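Local coordinates for PTS-dependent dihydroxyacetone kinase, ADP-binding subunit DhaL (Lactococcus lactis subsp. lactis, PDB 3CR3), which binds ADP, takes up a phosphoryl group from DhaM to form ATP, and passes it to dihydroxyacetone held by DhaK, at residues T100-Q112 with M124-Q136. Sequence-based numbering, arbitrary orientation.
Sequences TSELIYAGLEAIQ and MVDIWSAFLNDLQ
Ile-111 sets its CD1 methyl over one face of the Trp-128 indole, 3.5 Å from the centroid of the five-membered ring and 10° off the ring normal, which qualifies as a CH-pi contact. The methyl gets there because CG1 lies beside the backbone N (chi1 -62°) and the chain then runs extended. The benzene side of the indole reaches across to the opposite backbone: CZ3 lies 3.7 Å from Gly-107 CA, where a side chain would collide with the ring, and the carbonyl O of Ile-104 meets the ring edge in its plane. NE1 hydrogen-bonds Ser-180 OG on helix 175-191, which probably helps to fix the ring's rotation. Replacing Trp-128 by alanine is likely to open a gap beside Gly-107 and leave the Ile-111 methyl and the Ser-180 hydroxyl without their indole partner.

Further along, the branches of Ile-104 divide their work: CG2 packs 4.0 Å from Leu-132 CB, while CG1 touches Phe-131 CE2 and Leu-135 CD1. Leu-108, with CG anti to the backbone N, sends CD1 to Trp-128 CB at 3.8 Å and CD2 to Ser-129 CA. Leu-132 answers with CD1 against Ser-101 and CD2 beside Tyr-105.

Ile-104, Leu-108, Trp-128 and Leu-132 each meet the knob-into-hole criterion; the local helix axes approach to 9.6 Å, with their N-to-C directions 158° apart. This is antiparallel knobs-into-holes packing in the all-helical DhaL fold, and it ends at the nucleotide site, where Met-124 N hydrogen-bonds the ADP O2'.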
ATOM      1  N   THR A 100     -40.250  -1.489 -18.967  1.00 18.40           N
ATOM      2  CA  THR A 100     -39.609  -1.912 -17.726  1.00 18.33           C
ATOM      3  C   THR A 100     -38.384  -2.799 -17.956  1.00 18.34           C
ATOM      4  O   THR A 100     -37.326  -2.537 -17.376  1.00 18.17           O
ATOM      5  CB  THR A 100     -40.641  -2.548 -16.759  1.00 18.66           C
ATOM      6  OG1 THR A 100     -41.730  -1.629 -16.577  1.00 18.67           O
ATOM      7  CG2 THR A 100     -40.026  -2.869 -15.400  1.00 18.19           C
ATOM      8  N   SER A 101     -38.495  -3.812 -18.820  1.00 18.45           N
ATOM      9  CA  SER A 101     -37.344  -4.678 -19.072  1.00 18.80           C
ATOM     10  C   SER A 101     -36.204  -3.936 -19.798  1.00 18.89           C
ATOM     11  O   SER A 101     -35.041  -4.146 -19.487  1.00 19.05           O
ATOM     12  CB  SER A 101     -37.732  -6.029 -19.719  1.00 18.73           C
ATOM     13  OG  SER A 101     -37.837  -5.954 -21.138  1.00 21.82           O
ATOM     14  N   GLU A 102     -36.535  -3.029 -20.715  1.00 19.19           N
ATOM     15  CA  GLU A 102     -35.517  -2.168 -21.354  1.00 19.30           C
ATOM     16  C   GLU A 102     -34.713  -1.314 -20.365  1.00 18.34           C
ATOM     17  O   GLU A 102     -33.499  -1.140 -20.539  1.00 18.11           O
ATOM     18  CB  GLU A 102     -36.161  -1.264 -22.406  1.00 19.84           C
ATOM     19  CG  GLU A 102     -36.457  -1.965 -23.726  1.00 23.25           C
ATOM     20  CD  GLU A 102     -35.582  -1.476 -24.858  1.00 27.96           C
ATOM     21  OE1 GLU A 102     -34.335  -1.630 -24.793  1.00 29.84           O
ATOM     22  OE2 GLU A 102     -36.150  -0.920 -25.820  1.00 30.46           O
ATOM     23  N   LEU A 103     -35.388  -0.783 -19.341  1.00 17.27           N
ATOM     24  CA  LEU A 103     -34.739  -0.010 -18.280  1.00 16.62           C
ATOM     25  C   LEU A 103     -33.786  -0.888 -17.464  1.00 16.28           C
ATOM     26  O   LEU A 103     -32.601  -0.570 -17.298  1.00 15.66           O
ATOM     27  CB  LEU A 103     -35.778   0.656 -17.355  1.00 16.32           C
ATOM     28  CG  LEU A 103     -36.698   1.701 -18.023  1.00 16.54           C
ATOM     29  CD1 LEU A 103     -37.770   2.234 -17.053  1.00 16.41           C
ATOM     30  CD2 LEU A 103     -35.891   2.855 -18.611  1.00 15.26           C
ATOM     31  N   ILE A 104     -34.309  -2.010 -16.993  1.00 16.33           N
ATOM     32  CA  ILE A 104     -33.542  -2.937 -16.181  1.00 16.96           C
ATOM     33  C   ILE A 104     -32.330  -3.412 -16.985  1.00 17.19           C
ATOM     34  O   ILE A 104     -31.237  -3.534 -16.442  1.00 17.08           O
ATOM     35  CB  ILE A 104     -34.423  -4.128 -15.683  1.00 16.74           C
ATOM     36  CG1 ILE A 104     -35.636  -3.622 -14.881  1.00 18.12           C
ATOM     37  CG2 ILE A 104     -33.604  -5.142 -14.884  1.00 16.19           C
ATOM     38  CD1 ILE A 104     -35.311  -2.576 -13.782  1.00 16.22           C
ATOM     39  N   TYR A 105     -32.533  -3.639 -18.284  1.00 17.52           N
ATOM     40  CA  TYR A 105     -31.447  -4.031 -19.165  1.00 18.48           C
ATOM     41  C   TYR A 105     -30.372  -2.955 -19.178  1.00 17.72           C
ATOM     42  O   TYR A 105     -29.196  -3.255 -19.026  1.00 17.02           O
ATOM     43  CB  TYR A 105     -31.951  -4.281 -20.593  1.00 19.75           C
ATOM     44  CG  TYR A 105     -30.856  -4.721 -21.545  1.00 22.17           C
ATOM     45  CD1 TYR A 105     -30.673  -6.066 -21.841  1.00 23.01           C
ATOM     46  CD2 TYR A 105     -29.996  -3.785 -22.141  1.00 24.54           C
ATOM     47  CE1 TYR A 105     -29.670  -6.480 -22.714  1.00 25.89           C
ATOM     48  CE2 TYR A 105     -28.981  -4.186 -23.006  1.00 25.24           C
ATOM     49  CZ  TYR A 105     -28.826  -5.539 -23.291  1.00 25.46           C
ATOM     50  OH  TYR A 105     -27.837  -5.955 -24.154  1.00 25.69           O
ATOM     51  N   ALA A 106     -30.782  -1.702 -19.370  1.00 17.31           N
ATOM     52  CA  ALA A 106     -29.834  -0.584 -19.325  1.00 16.98           C
ATOM     53  C   ALA A 106     -29.056  -0.614 -18.007  1.00 16.17           C
ATOM     54  O   ALA A 106     -27.840  -0.561 -18.016  1.00 15.92           O
ATOM     55  CB  ALA A 106     -30.549   0.753 -19.503  1.00 16.54           C
ATOM     56  N   GLY A 107     -29.767  -0.723 -16.887  1.00 16.18           N
ATOM     57  CA  GLY A 107     -29.135  -0.730 -15.551  1.00 15.42           C
ATOM     58  C   GLY A 107     -28.136  -1.868 -15.366  1.00 15.15           C
ATOM     59  O   GLY A 107     -27.028  -1.652 -14.892  1.00 14.16           O
ATOM     60  N   LEU A 108     -28.528  -3.080 -15.763  1.00 14.83           N
ATOM     61  CA  LEU A 108     -27.660  -4.268 -15.633  1.00 14.83           C
ATOM     62  C   LEU A 108     -26.381  -4.125 -16.442  1.00 15.15           C
ATOM     63  O   LEU A 108     -25.286  -4.368 -15.940  1.00 14.75           O
ATOM     64  CB  LEU A 108     -28.412  -5.542 -16.049  1.00 14.39           C
ATOM     65  CG  LEU A 108     -27.646  -6.865 -16.225  1.00 14.62           C
ATOM     66  CD1 LEU A 108     -27.022  -7.371 -14.914  1.00 11.93           C
ATOM     67  CD2 LEU A 108     -28.583  -7.910 -16.818  1.00 14.34           C
ATOM     68  N   GLU A 109     -26.537  -3.710 -17.696  1.00 16.06           N
ATOM     69  CA  GLU A 109     -25.426  -3.504 -18.617  1.00 16.79           C
ATOM     70  C   GLU A 109     -24.428  -2.514 -18.009  1.00 15.95           C
ATOM     71  O   GLU A 109     -23.214  -2.729 -18.053  1.00 15.57           O
ATOM     72  CB  GLU A 109     -25.972  -2.993 -19.962  1.00 16.65           C
ATOM     73  CG  GLU A 109     -24.929  -2.808 -21.048  1.00 18.66           C
ATOM     74  CD  GLU A 109     -25.473  -2.087 -22.277  1.00 19.56           C
ATOM     75  OE1 GLU A 109     -26.257  -1.116 -22.121  1.00 23.33           O
ATOM     76  OE2 GLU A 109     -25.112  -2.490 -23.404  1.00 24.07           O
ATOM     77  N   ALA A 110     -24.955  -1.434 -17.432  1.00 15.34           N
ATOM     78  CA  ALA A 110     -24.130  -0.417 -16.788  1.00 15.00           C
ATOM     79  C   ALA A 110     -23.418  -0.910 -15.518  1.00 15.13           C
ATOM     80  O   ALA A 110     -22.265  -0.545 -15.284  1.00 15.87           O
ATOM     81  CB  ALA A 110     -24.965   0.826 -16.485  1.00 14.87           C
ATOM     82  N   ILE A 111     -24.092  -1.717 -14.695  1.00 14.60           N
ATOM     83  CA  ILE A 111     -23.453  -2.271 -13.484  1.00 14.32           C
ATOM     84  C   ILE A 111     -22.334  -3.221 -13.886  1.00 15.06           C
ATOM     85  O   ILE A 111     -21.253  -3.224 -13.283  1.00 14.79           O
ATOM     86  CB  ILE A 111     -24.466  -3.009 -12.542  1.00 14.19           C
ATOM     87  CG1 ILE A 111     -25.544  -2.060 -12.027  1.00 13.02           C
ATOM     88  CG2 ILE A 111     -23.757  -3.646 -11.312  1.00 14.19           C
ATOM     89  CD1 ILE A 111     -26.732  -2.799 -11.420  1.00 13.37           C
ATOM     90  N   GLN A 112     -22.599  -4.027 -14.908  1.00 15.44           N
ATOM     91  CA  GLN A 112     -21.604  -4.963 -15.398  1.00 17.06           C
ATOM     92  C   GLN A 112     -20.406  -4.231 -16.006  1.00 17.48           C
ATOM     93  O   GLN A 112     -19.264  -4.601 -15.752  1.00 17.32           O
ATOM     94  CB  GLN A 112     -22.229  -5.970 -16.354  1.00 16.90           C
ATOM     95  CG  GLN A 112     -23.004  -7.035 -15.613  1.00 18.01           C
ATOM     96  CD  GLN A 112     -23.370  -8.207 -16.497  1.00 20.03           C
ATOM     97  OE1 GLN A 112     -24.304  -8.129 -17.291  1.00 20.83           O
ATOM     98  NE2 GLN A 112     -22.627  -9.303 -16.370  1.00 20.54           N
HETATM   99  N   MSE A 124     -24.914  -7.946  -6.751  1.00 15.46           N
HETATM  100  CA  MSE A 124     -26.217  -7.465  -7.225  1.00 16.99           C
HETATM  101  C   MSE A 124     -26.478  -7.776  -8.700  1.00 14.85           C
HETATM  102  O   MSE A 124     -27.606  -7.867  -9.097  1.00 14.80           O
HETATM  103  CB  MSE A 124     -26.352  -5.961  -6.986  1.00 15.11           C
HETATM  104  CG  MSE A 124     -25.403  -5.108  -7.853  1.00 18.79           C
HETATM  105 SE   MSE A 124     -25.522  -3.183  -7.411  1.00 25.61          SE
HETATM  106  CE  MSE A 124     -27.197  -2.799  -8.151  1.00 23.25           C
ATOM    107  N   VAL A 125     -25.427  -7.897  -9.502  1.00 14.74           N
ATOM    108  CA  VAL A 125     -25.526  -8.354 -10.899  1.00 14.50           C
ATOM    109  C   VAL A 125     -26.385  -9.629 -11.018  1.00 14.37           C
ATOM    110  O   VAL A 125     -27.162  -9.789 -11.962  1.00 14.27           O
ATOM    111  CB  VAL A 125     -24.104  -8.585 -11.507  1.00 14.70           C
ATOM    112  CG1 VAL A 125     -24.161  -9.388 -12.801  1.00 15.35           C
ATOM    113  CG2 VAL A 125     -23.398  -7.248 -11.756  1.00 13.89           C
ATOM    114  N   ASP A 126     -26.272 -10.507 -10.027  1.00 14.33           N
ATOM    115  CA  ASP A 126     -26.993 -11.787 -10.050  1.00 14.53           C
ATOM    116  C   ASP A 126     -28.502 -11.588 -10.017  1.00 13.86           C
ATOM    117  O   ASP A 126     -29.235 -12.259 -10.731  1.00 13.62           O
ATOM    118  CB  ASP A 126     -26.556 -12.661  -8.880  1.00 14.31           C
ATOM    119  CG  ASP A 126     -25.069 -12.871  -8.841  1.00 15.89           C
ATOM    120  OD1 ASP A 126     -24.412 -12.732  -9.897  1.00 17.09           O
ATOM    121  OD2 ASP A 126     -24.550 -13.164  -7.749  1.00 15.52           O
ATOM    122  N   ILE A 127     -28.966 -10.641  -9.202  1.00 12.87           N
ATOM    123  CA  ILE A 127     -30.389 -10.431  -9.089  1.00 12.39           C
ATOM    124  C   ILE A 127     -30.911  -9.528 -10.215  1.00 12.95           C
ATOM    125  O   ILE A 127     -32.038  -9.728 -10.688  1.00 12.90           O
ATOM    126  CB  ILE A 127     -30.820  -9.981  -7.648  1.00 12.47           C
ATOM    127  CG1 ILE A 127     -32.343 -10.085  -7.466  1.00 13.22           C
ATOM    128  CG2 ILE A 127     -30.309  -8.593  -7.335  1.00 12.64           C
ATOM    129  CD1 ILE A 127     -32.799 -10.226  -6.005  1.00 11.91           C
ATOM    130  N   TRP A 128     -30.096  -8.563 -10.659  1.00 12.61           N
ATOM    131  CA  TRP A 128     -30.474  -7.720 -11.796  1.00 12.69           C
ATOM    132  C   TRP A 128     -30.721  -8.613 -13.008  1.00 12.96           C
ATOM    133  O   TRP A 128     -31.730  -8.461 -13.701  1.00 13.53           O
ATOM    134  CB  TRP A 128     -29.408  -6.641 -12.092  1.00 12.13           C
ATOM    135  CG  TRP A 128     -29.534  -5.410 -11.222  1.00 11.72           C
ATOM    136  CD1 TRP A 128     -29.157  -5.279  -9.905  1.00 11.45           C
ATOM    137  CD2 TRP A 128     -30.062  -4.134 -11.611  1.00 11.08           C
ATOM    138  NE1 TRP A 128     -29.450  -4.000  -9.446  1.00  9.69           N
ATOM    139  CE2 TRP A 128     -30.007  -3.285 -10.474  1.00 12.25           C
ATOM    140  CE3 TRP A 128     -30.602  -3.632 -12.797  1.00 13.07           C
ATOM    141  CZ2 TRP A 128     -30.446  -1.955 -10.509  1.00 11.46           C
ATOM    142  CZ3 TRP A 128     -31.062  -2.326 -12.818  1.00 11.80           C
ATOM    143  CH2 TRP A 128     -30.974  -1.503 -11.682  1.00 12.70           C
ATOM    144  N   SER A 129     -29.822  -9.573 -13.222  1.00 13.68           N
ATOM    145  CA  SER A 129     -29.931 -10.526 -14.336  1.00 14.22           C
ATOM    146  C   SER A 129     -31.121 -11.457 -14.188  1.00 14.41           C
ATOM    147  O   SER A 129     -31.887 -11.645 -15.140  1.00 14.56           O
ATOM    148  CB  SER A 129     -28.658 -11.356 -14.466  1.00 14.38           C
ATOM    149  OG  SER A 129     -28.765 -12.263 -15.556  1.00 16.41           O
ATOM    150  N   ALA A 130     -31.270 -12.050 -13.002  1.00 14.54           N
ATOM    151  CA  ALA A 130     -32.397 -12.961 -12.730  1.00 14.97           C
ATOM    152  C   ALA A 130     -33.743 -12.251 -12.877  1.00 15.12           C
ATOM    153  O   ALA A 130     -34.708 -12.812 -13.410  1.00 15.21           O
ATOM    154  CB  ALA A 130     -32.256 -13.605 -11.326  1.00 15.21           C
ATOM    155  N   PHE A 131     -33.804 -11.002 -12.417  1.00 14.48           N
ATOM    156  CA  PHE A 131     -35.044 -10.227 -12.482  1.00 13.93           C
ATOM    157  C   PHE A 131     -35.427  -9.878 -13.920  1.00 13.45           C
ATOM    158  O   PHE A 131     -36.600 -10.017 -14.309  1.00 14.04           O
ATOM    159  CB  PHE A 131     -34.909  -8.965 -11.621  1.00 13.58           C
ATOM    160  CG  PHE A 131     -36.110  -8.072 -11.640  1.00 14.86           C
ATOM    161  CD1 PHE A 131     -37.349  -8.521 -11.159  1.00 15.83           C
ATOM    162  CD2 PHE A 131     -35.998  -6.754 -12.082  1.00 15.67           C
ATOM    163  CE1 PHE A 131     -38.467  -7.681 -11.152  1.00 16.07           C
ATOM    164  CE2 PHE A 131     -37.105  -5.896 -12.068  1.00 14.06           C
ATOM    165  CZ  PHE A 131     -38.340  -6.354 -11.603  1.00 14.61           C
ATOM    166  N   LEU A 132     -34.449  -9.435 -14.711  1.00 12.93           N
ATOM    167  CA  LEU A 132     -34.667  -9.173 -16.151  1.00 12.96           C
ATOM    168  C   LEU A 132     -35.126 -10.422 -16.894  1.00 13.10           C
ATOM    169  O   LEU A 132     -36.074 -10.380 -17.677  1.00 12.38           O
ATOM    170  CB  LEU A 132     -33.397  -8.623 -16.813  1.00 12.95           C
ATOM    171  CG  LEU A 132     -33.404  -8.425 -18.335  1.00 12.93           C
ATOM    172  CD1 LEU A 132     -34.381  -7.307 -18.738  1.00 12.73           C
ATOM    173  CD2 LEU A 132     -32.008  -8.128 -18.824  1.00 12.51           C
ATOM    174  N   ASN A 133     -34.434 -11.531 -16.657  1.00 13.74           N
ATOM    175  CA  ASN A 133     -34.811 -12.802 -17.276  1.00 14.58           C
ATOM    176  C   ASN A 133     -36.284 -13.113 -16.979  1.00 14.28           C
ATOM    177  O   ASN A 133     -37.039 -13.461 -17.879  1.00 13.50           O
ATOM    178  CB  ASN A 133     -33.880 -13.937 -16.816  1.00 14.65           C
ATOM    179  CG  ASN A 133     -32.518 -13.924 -17.540  1.00 17.51           C
ATOM    180  OD1 ASN A 133     -32.410 -13.484 -18.689  1.00 19.99           O
ATOM    181  ND2 ASN A 133     -31.485 -14.433 -16.871  1.00 19.19           N
ATOM    182  N   ASP A 134     -36.683 -12.923 -15.720  1.00 14.42           N
ATOM    183  CA  ASP A 134     -38.070 -13.140 -15.279  1.00 14.87           C
ATOM    184  C   ASP A 134     -39.066 -12.227 -16.004  1.00 14.94           C
ATOM    185  O   ASP A 134     -40.116 -12.684 -16.461  1.00 14.76           O
ATOM    186  CB  ASP A 134     -38.192 -12.972 -13.755  1.00 14.60           C
ATOM    187  CG  ASP A 134     -37.732 -14.210 -12.984  1.00 15.29           C
ATOM    188  OD1 ASP A 134     -37.522 -15.269 -13.621  1.00 15.01           O
ATOM    189  OD2 ASP A 134     -37.590 -14.122 -11.743  1.00 14.86           O
ATOM    190  N   LEU A 135     -38.732 -10.941 -16.111  1.00 15.39           N
ATOM    191  CA  LEU A 135     -39.569  -9.983 -16.846  1.00 15.38           C
ATOM    192  C   LEU A 135     -39.744 -10.401 -18.311  1.00 16.10           C
ATOM    193  O   LEU A 135     -40.828 -10.288 -18.863  1.00 16.16           O
ATOM    194  CB  LEU A 135     -38.995  -8.562 -16.756  1.00 14.56           C
ATOM    195  CG  LEU A 135     -38.948  -7.830 -15.404  1.00 13.84           C
ATOM    196  CD1 LEU A 135     -38.073  -6.580 -15.520  1.00 12.87           C
ATOM    197  CD2 LEU A 135     -40.333  -7.478 -14.879  1.00 12.46           C
ATOM    198  N   GLN A 136     -38.671 -10.894 -18.919  1.00 17.56           N
ATOM    199  CA  GLN A 136     -38.670 -11.333 -20.320  1.00 19.26           C
ATOM    200  C   GLN A 136     -39.442 -12.640 -20.531  1.00 19.37           C
ATOM    201  O   GLN A 136     -39.783 -13.006 -21.663  1.00 19.76           O
ATOM    202  CB  GLN A 136     -37.225 -11.450 -20.838  1.00 19.08           C
ATOM    203  CG  GLN A 136     -36.638 -10.122 -21.329  1.00 20.69           C
ATOM    204  CD  GLN A 136     -35.104 -10.116 -21.455  1.00 21.59           C
ATOM    205  OE1 GLN A 136     -34.441 -11.159 -21.359  1.00 24.45           O
ATOM    206  NE2 GLN A 136     -34.541  -8.927 -21.686  1.00 23.53           N
TER